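PDB 3IDU: CARDB domain-containing protein from Pyrococcus furiosus, which is of unknown function but binds two manganese ions through a CARDB domain, an all-beta module that forms one part of a longer protein. Local coordinates for residues Lys53-Ile58 against Asn93-Glu98; Lys64-Ser69 against Leu78-Thr83. One frame throughout, in Å; residues are numbered along the deposited sequence.

How the interactions relate
Interactions 1 and 2 lie in the same CARDB domain, their centres about 9 Å apart. Interaction 1 joins strands 49-58 and 88-96 within the five-stranded sheet. Interaction 2 spans the two sheets, from edge strand 61-70 of that sheet to edge strand 75-82 of the three-stranded one. Along the chain, interaction 2 is nested inside the loop that interaction 1 closes. Strands 49-58 and 61-70 are neighbours, so the two contacts touch. The V54 and V56 backbones pair with W66 and K64, and their side chains pack on W66 and L78. One contact thus builds a sheet that runs into a manganese site, and the other closes the sandwich along one side.

Interaction 1. Residues Lys53-Ile58 against Asn93-Glu98; sequences KVRVYI and NATVDE. With MN (manganese (II) ion), chain D.
Y57 OH donates a hydrogen bond to E98 OE1, 2.7 Å away, on the syn lone pair of that oxygen. T95 OG1 donates to the same oxygen from the anti side, somewhat out of the carboxylate plane, also at 2.7 Å. Two donors therefore hold one carboxylate oxygen. T95 CG2 lies at the edge of the Y57 ring, 3.9 Å from CE2. With CG anti to its carbonyl carbon (chi1 -61°), the ring of Y57 runs alongside T95, its edge facing that residue, and OH reaches E98. A phenylalanine here would probably cost E98 OE1 one of these two donors and leave its carboxylate freer to turn. The R55 guanidinium approaches E98 with its NH1 3.6 Å from E98 CB, but its salt bridge is with E99. Water 1 donates to K53 O and T95 OG1 and accepts from E98 N, with a weak bond from R55 NH1.

Behind these side chains is an antiparallel ladder. R55 and T95, and Y57 and N93, are hydrogen-bonded pairs. D97 N then bonds to K53 O at 3.0 Å, where the strand turns off. D97 OD2 binds manganese at 2.3 Å, a site completed by N100, V102, E104, E107 and water 2. On the other face of the sheet V54, V56, A94 and V96 point into the sandwich, toward strands 19-24 and 35-43. Strands 61-70 and 111-118 flank the pair within the sheet.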
loop_
_atom_site.group_PDB
_atom_site.type_symbol
_atom_site.label_atom_id
_atom_site.label_comp_id
_atom_site.label_asym_id
_atom_site.label_seq_id
_atom_site.Cartn_x
_atom_site.Cartn_y
_atom_site.Cartn_z
ATOM N N LYS A 53 -3.682 -5.849 8.443
ATOM C CA LYS A 53 -2.435 -6.246 7.817
ATOM C C LYS A 53 -2.190 -5.590 6.465
ATOM O O LYS A 53 -3.103 -5.435 5.653
ATOM C CB LYS A 53 -2.402 -7.771 7.668
ATOM C CG LYS A 53 -2.502 -8.528 8.993
ATOM C CD LYS A 53 -2.417 -10.034 8.790
ATOM C CE LYS A 53 -2.473 -10.789 10.114
ATOM N NZ LYS A 53 -2.399 -12.271 9.931
ATOM N N VAL A 54 -0.943 -5.200 6.244
ATOM C CA VAL A 54 -0.533 -4.601 4.987
ATOM C C VAL A 54 0.536 -5.549 4.444
ATOM O O VAL A 54 1.392 -6.033 5.194
ATOM C CB VAL A 54 0.071 -3.188 5.194
ATOM C CG1 VAL A 54 0.557 -2.622 3.861
ATOM C CG2 VAL A 54 -0.978 -2.266 5.801
ATOM N N ARG A 55 0.472 -5.825 3.148
ATOM C CA ARG A 55 1.415 -6.727 2.519
ATOM C C ARG A 55 1.917 -6.160 1.202
ATOM O O ARG A 55 1.180 -5.488 0.473
ATOM C CB ARG A 55 0.755 -8.093 2.261
ATOM C CG ARG A 55 0.186 -8.792 3.504
ATOM C CD ARG A 55 -0.446 -10.137 3.138
ATOM N NE ARG A 55 -0.978 -10.887 4.281
ATOM C CZ ARG A 55 -2.139 -10.638 4.884
ATOM N NH1 ARG A 55 -2.913 -9.646 4.468
ATOM N NH2 ARG A 55 -2.540 -11.399 5.895
ATOM N N VAL A 56 3.189 -6.417 0.916
ATOM C CA VAL A 56 3.799 -5.983 -0.333
ATOM C C VAL A 56 4.271 -7.243 -1.050
ATOM O O VAL A 56 4.889 -8.122 -0.452
ATOM C CB VAL A 56 4.996 -5.021 -0.099
ATOM C CG1 VAL A 56 5.855 -4.935 -1.360
ATOM C CG2 VAL A 56 4.476 -3.635 0.247
ATOM N N TYR A 57 3.946 -7.315 -2.335
ATOM C CA TYR A 57 4.295 -8.437 -3.194
ATOM C C TYR A 57 5.114 -7.925 -4.363
ATOM O O TYR A 57 4.907 -6.807 -4.832
ATOM C CB TYR A 57 3.036 -9.082 -3.779
ATOM C CG TYR A 57 2.064 -9.658 -2.781
ATOM C CD1 TYR A 57 2.148 -10.993 -2.392
ATOM C CD2 TYR A 57 1.038 -8.879 -2.246
ATOM C CE1 TYR A 57 1.238 -11.540 -1.503
ATOM C CE2 TYR A 57 0.123 -9.421 -1.352
ATOM C CZ TYR A 57 0.227 -10.752 -0.985
ATOM O OH TYR A 57 -0.680 -11.283 -0.099
ATOM N N ILE A 58 6.034 -8.754 -4.836
ATOM C CA ILE A 58 6.857 -8.417 -5.987
ATOM C C ILE A 58 6.652 -9.591 -6.942
ATOM O O ILE A 58 7.033 -10.717 -6.633
ATOM C CB ILE A 58 8.332 -8.268 -5.582
ATOM C CG1 ILE A 58 8.471 -7.068 -4.636
ATOM C CG2 ILE A 58 9.205 -8.101 -6.821
ATOM C CD1 ILE A 58 9.875 -6.825 -4.129
ATOM N N ASN A 93 2.846 -5.092 -5.830
ATOM C CA ASN A 93 1.474 -4.994 -5.370
ATOM C C ASN A 93 1.500 -4.738 -3.878
ATOM O O ASN A 93 2.367 -5.239 -3.166
ATOM C CB ASN A 93 0.684 -6.289 -5.627
ATOM C CG ASN A 93 0.206 -6.420 -7.064
ATOM O OD1 ASN A 93 0.598 -7.342 -7.777
ATOM N ND2 ASN A 93 -0.649 -5.498 -7.493
ATOM N N ALA A 94 0.551 -3.938 -3.409
ATOM C CA ALA A 94 0.439 -3.648 -1.992
ATOM C C ALA A 94 -1.025 -3.867 -1.656
ATOM O O ALA A 94 -1.909 -3.466 -2.413
ATOM C CB ALA A 94 0.848 -2.211 -1.706
ATOM N N THR A 95 -1.288 -4.532 -0.539
ATOM C CA THR A 95 -2.664 -4.786 -0.141
ATOM C C THR A 95 -2.876 -4.468 1.327
ATOM O O THR A 95 -1.952 -4.558 2.136
ATOM C CB THR A 95 -3.058 -6.264 -0.346
ATOM O OG1 THR A 95 -2.377 -7.081 0.618
ATOM C CG2 THR A 95 -2.678 -6.732 -1.745
ATOM N N VAL A 96 -4.101 -4.092 1.668
ATOM C CA VAL A 96 -4.440 -3.818 3.053
ATOM C C VAL A 96 -5.748 -4.562 3.323
ATOM O O VAL A 96 -6.657 -4.571 2.494
ATOM C CB VAL A 96 -4.551 -2.298 3.329
ATOM C CG1 VAL A 96 -5.621 -1.669 2.451
ATOM C CG2 VAL A 96 -4.851 -2.064 4.802
ATOM N N ASP A 97 -5.813 -5.205 4.485
ATOM C CA ASP A 97 -6.955 -6.023 4.876
ATOM C C ASP A 97 -7.316 -6.999 3.768
ATOM O O ASP A 97 -8.481 -7.131 3.392
ATOM C CB ASP A 97 -8.190 -5.192 5.224
ATOM C CG ASP A 97 -9.301 -6.051 5.809
ATOM O OD1 ASP A 97 -8.962 -7.045 6.484
ATOM O OD2 ASP A 97 -10.496 -5.743 5.613
ATOM N N GLU A 98 -6.313 -7.691 3.248
ATOM C CA GLU A 98 -6.543 -8.645 2.181
ATOM C C GLU A 98 -7.485 -9.763 2.618
ATOM O O GLU A 98 -8.220 -10.311 1.797
ATOM C CB GLU A 98 -5.212 -9.234 1.718
ATOM C CG GLU A 98 -5.243 -9.744 0.299
ATOM C CD GLU A 98 -3.918 -10.336 -0.122
ATOM O OE1 GLU A 98 -2.869 -9.729 0.188
ATOM O OE2 GLU A 98 -3.927 -11.399 -0.772
HETATM MN MN MN D . -12.064 -4.750 4.322
HETATM O O HOH W 1 -3.297 -7.283 3.340
HETATM O O HOH W 2 -10.705 -5.801 2.744
#

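Interaction 2. Residues Lys64-Ser69 against Leu78-Thr83; sequences KNWTVS and LTFNWT
Strands 64-69 and 78-82 run nearly antiparallel, at 165°, but their axes come no closer than 9.2 Å, so side chains bridge the gap. W66 and L78 meet at the middle. L78 CD1 sits over one face of the indole, 3.8 Å from the centroid of the five-membered ring and 18° off its normal. This is a CH-pi contact. The two side chains slide past each other in opposite directions, and L78 CB reaches the NE1 and CE2 atoms of the ring. K64 CG covers part of the opposite face of W66, toward the rim. The indole is thus held between a leucine methyl of the facing strand and a lysine chain of its own strand.

This is the side of a beta sandwich, in keeping with the E-set clan of the CARDB family. Strands 61-70 and 75-82 are outermost strands of the two sheets. Strand 61-70 pairs with 49-58, and strand 75-82 pairs with 35-43. V54 and V56 of strand 49-58 pack against L78 and W66 from within.

K64 supplies the polar link. Its chain is extended, with CG anti to the backbone N (chi1 -168°), and this carries NZ across to the facing strand. K64 NZ donates to T79 O at 2.9 Å, from within the plane of that carbonyl. Water 3 accepts a longer bond from K64 NZ and another from N81 N. T79 O also lies at the edge of the indole, 3.4 Å from W66 CZ2. K64 CD passes F80 CB at 3.7 Å. F80 CD1 meets W66 CH2 at 3.9 Å, the two side chains crossing at about a right angle, and the F80 ring lies nearly parallel to that of Y37. Toward the other end, V68 CG1 and L78 CD2 meet tip to tip at 4.0 Å.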
loop_
_atom_site.group_PDB
_atom_site.type_symbol
_atom_site.label_atom_id
_atom_site.label_comp_id
_atom_site.label_asym_id
_atom_site.label_seq_id
_atom_site.Cartn_x
_atom_site.Cartn_y
_atom_site.Cartn_z
ATOM N N LYS A 64 7.121 -8.284 1.973
ATOM C CA LYS A 64 7.155 -7.769 3.334
ATOM C C LYS A 64 5.756 -7.606 3.896
ATOM O O LYS A 64 4.798 -7.389 3.154
ATOM C CB LYS A 64 7.892 -6.426 3.359
ATOM C CG LYS A 64 8.244 -5.909 4.747
ATOM C CD LYS A 64 9.069 -4.635 4.644
ATOM C CE LYS A 64 9.421 -4.074 6.015
ATOM N NZ LYS A 64 10.206 -2.811 5.914
ATOM N N ASN A 65 5.639 -7.724 5.213
ATOM C CA ASN A 65 4.345 -7.574 5.853
ATOM C C ASN A 65 4.413 -6.663 7.067
ATOM O O ASN A 65 5.441 -6.568 7.742
ATOM C CB ASN A 65 3.764 -8.946 6.233
ATOM C CG ASN A 65 4.748 -9.812 6.978
ATOM O OD1 ASN A 65 5.245 -9.436 8.041
ATOM N ND2 ASN A 65 5.034 -10.992 6.427
ATOM N N TRP A 66 3.304 -5.974 7.310
ATOM C CA TRP A 66 3.165 -5.041 8.421
ATOM C C TRP A 66 1.806 -5.245 9.065
ATOM O O TRP A 66 0.862 -5.708 8.428
ATOM C CB TRP A 66 3.183 -3.597 7.929
ATOM C CG TRP A 66 4.437 -3.102 7.310
ATOM C CD1 TRP A 66 5.419 -2.378 7.921
ATOM C CD2 TRP A 66 4.799 -3.184 5.930
ATOM N NE1 TRP A 66 6.363 -1.991 7.005
ATOM C CE2 TRP A 66 6.010 -2.476 5.773
ATOM C CE3 TRP A 66 4.215 -3.786 4.806
ATOM C CZ2 TRP A 66 6.649 -2.347 4.537
ATOM C CZ3 TRP A 66 4.847 -3.660 3.580
ATOM C CH2 TRP A 66 6.055 -2.945 3.455
ATOM N N THR A 67 1.717 -4.866 10.331
ATOM C CA THR A 67 0.470 -4.919 11.077
ATOM C C THR A 67 0.351 -3.482 11.565
ATOM O O THR A 67 1.171 -3.036 12.369
ATOM C CB THR A 67 0.575 -5.874 12.285
ATOM O OG1 THR A 67 0.577 -7.231 11.825
ATOM C CG2 THR A 67 -0.588 -5.667 13.242
ATOM N N VAL A 68 -0.642 -2.743 11.076
ATOM C CA VAL A 68 -0.772 -1.351 11.488
ATOM C C VAL A 68 -2.144 -0.975 12.012
ATOM O O VAL A 68 -3.116 -1.709 11.844
ATOM C CB VAL A 68 -0.439 -0.380 10.330
ATOM C CG1 VAL A 68 0.914 -0.721 9.736
ATOM C CG2 VAL A 68 -1.525 -0.429 9.277
ATOM N N SER A 69 -2.193 0.177 12.673
ATOM C CA SER A 69 -3.432 0.707 13.202
ATOM C C SER A 69 -3.604 2.060 12.539
ATOM O O SER A 69 -2.620 2.722 12.208
ATOM C CB SER A 69 -3.356 0.879 14.720
ATOM O OG SER A 69 -2.343 1.806 15.068
ATOM N N LEU A 78 4.693 3.550 5.221
ATOM C CA LEU A 78 5.487 2.371 5.523
ATOM C C LEU A 78 6.599 2.335 4.492
ATOM O O LEU A 78 6.383 2.671 3.331
ATOM C CB LEU A 78 4.627 1.115 5.397
ATOM C CG LEU A 78 3.310 1.118 6.176
ATOM C CD1 LEU A 78 2.622 -0.223 5.981
ATOM C CD2 LEU A 78 3.576 1.375 7.652
ATOM N N THR A 79 7.791 1.936 4.904
ATOM C CA THR A 79 8.892 1.897 3.963
ATOM C C THR A 79 9.514 0.520 3.856
ATOM O O THR A 79 9.386 -0.310 4.757
ATOM C CB THR A 79 9.997 2.888 4.363
ATOM O OG1 THR A 79 10.514 2.522 5.648
ATOM C CG2 THR A 79 9.447 4.304 4.423
ATOM N N PHE A 80 10.174 0.281 2.735
ATOM C CA PHE A 80 10.867 -0.977 2.510
ATOM C C PHE A 80 11.902 -0.761 1.420
ATOM O O PHE A 80 11.655 -0.047 0.444
ATOM C CB PHE A 80 9.891 -2.102 2.119
ATOM C CG PHE A 80 9.274 -1.943 0.754
ATOM C CD1 PHE A 80 8.086 -1.234 0.589
ATOM C CD2 PHE A 80 9.874 -2.518 -0.367
ATOM C CE1 PHE A 80 7.502 -1.102 -0.671
ATOM C CE2 PHE A 80 9.300 -2.391 -1.632
ATOM C CZ PHE A 80 8.110 -1.682 -1.785
ATOM N N ASN A 81 13.073 -1.358 1.602
ATOM C CA ASN A 81 14.136 -1.233 0.616
ATOM C C ASN A 81 14.147 -2.477 -0.252
ATOM O O ASN A 81 13.770 -3.560 0.191
ATOM C CB ASN A 81 15.498 -1.075 1.297
ATOM C CG ASN A 81 15.542 0.107 2.250
ATOM O OD1 ASN A 81 14.952 1.159 1.987
ATOM N ND2 ASN A 81 16.259 -0.057 3.358
ATOM N N TRP A 82 14.575 -2.313 -1.497
ATOM C CA TRP A 82 14.642 -3.427 -2.425
ATOM C C TRP A 82 15.848 -3.303 -3.345
ATOM O O TRP A 82 15.989 -2.323 -4.079
ATOM C CB TRP A 82 13.363 -3.504 -3.259
ATOM C CG TRP A 82 13.377 -4.610 -4.275
ATOM C CD1 TRP A 82 13.812 -5.893 -4.087
ATOM C CD2 TRP A 82 12.887 -4.546 -5.618
ATOM N NE1 TRP A 82 13.621 -6.631 -5.231
ATOM C CE2 TRP A 82 13.055 -5.830 -6.188
ATOM C CE3 TRP A 82 12.323 -3.529 -6.398
ATOM C CZ2 TRP A 82 12.676 -6.123 -7.500
ATOM C CZ3 TRP A 82 11.944 -3.819 -7.704
ATOM C CH2 TRP A 82 12.124 -5.110 -8.242
ATOM N N THR A 83 16.712 -4.309 -3.295
ATOM C CA THR A 83 17.906 -4.340 -4.125
ATOM C C THR A 83 17.765 -5.485 -5.122
ATOM O O THR A 83 18.094 -6.631 -4.809
ATOM C CB THR A 83 19.169 -4.572 -3.273
ATOM O OG1 THR A 83 19.202 -3.624 -2.198
ATOM C CG2 THR A 83 20.418 -4.401 -4.126
HETATM O O HOH W 3 12.680 -3.522 4.056
#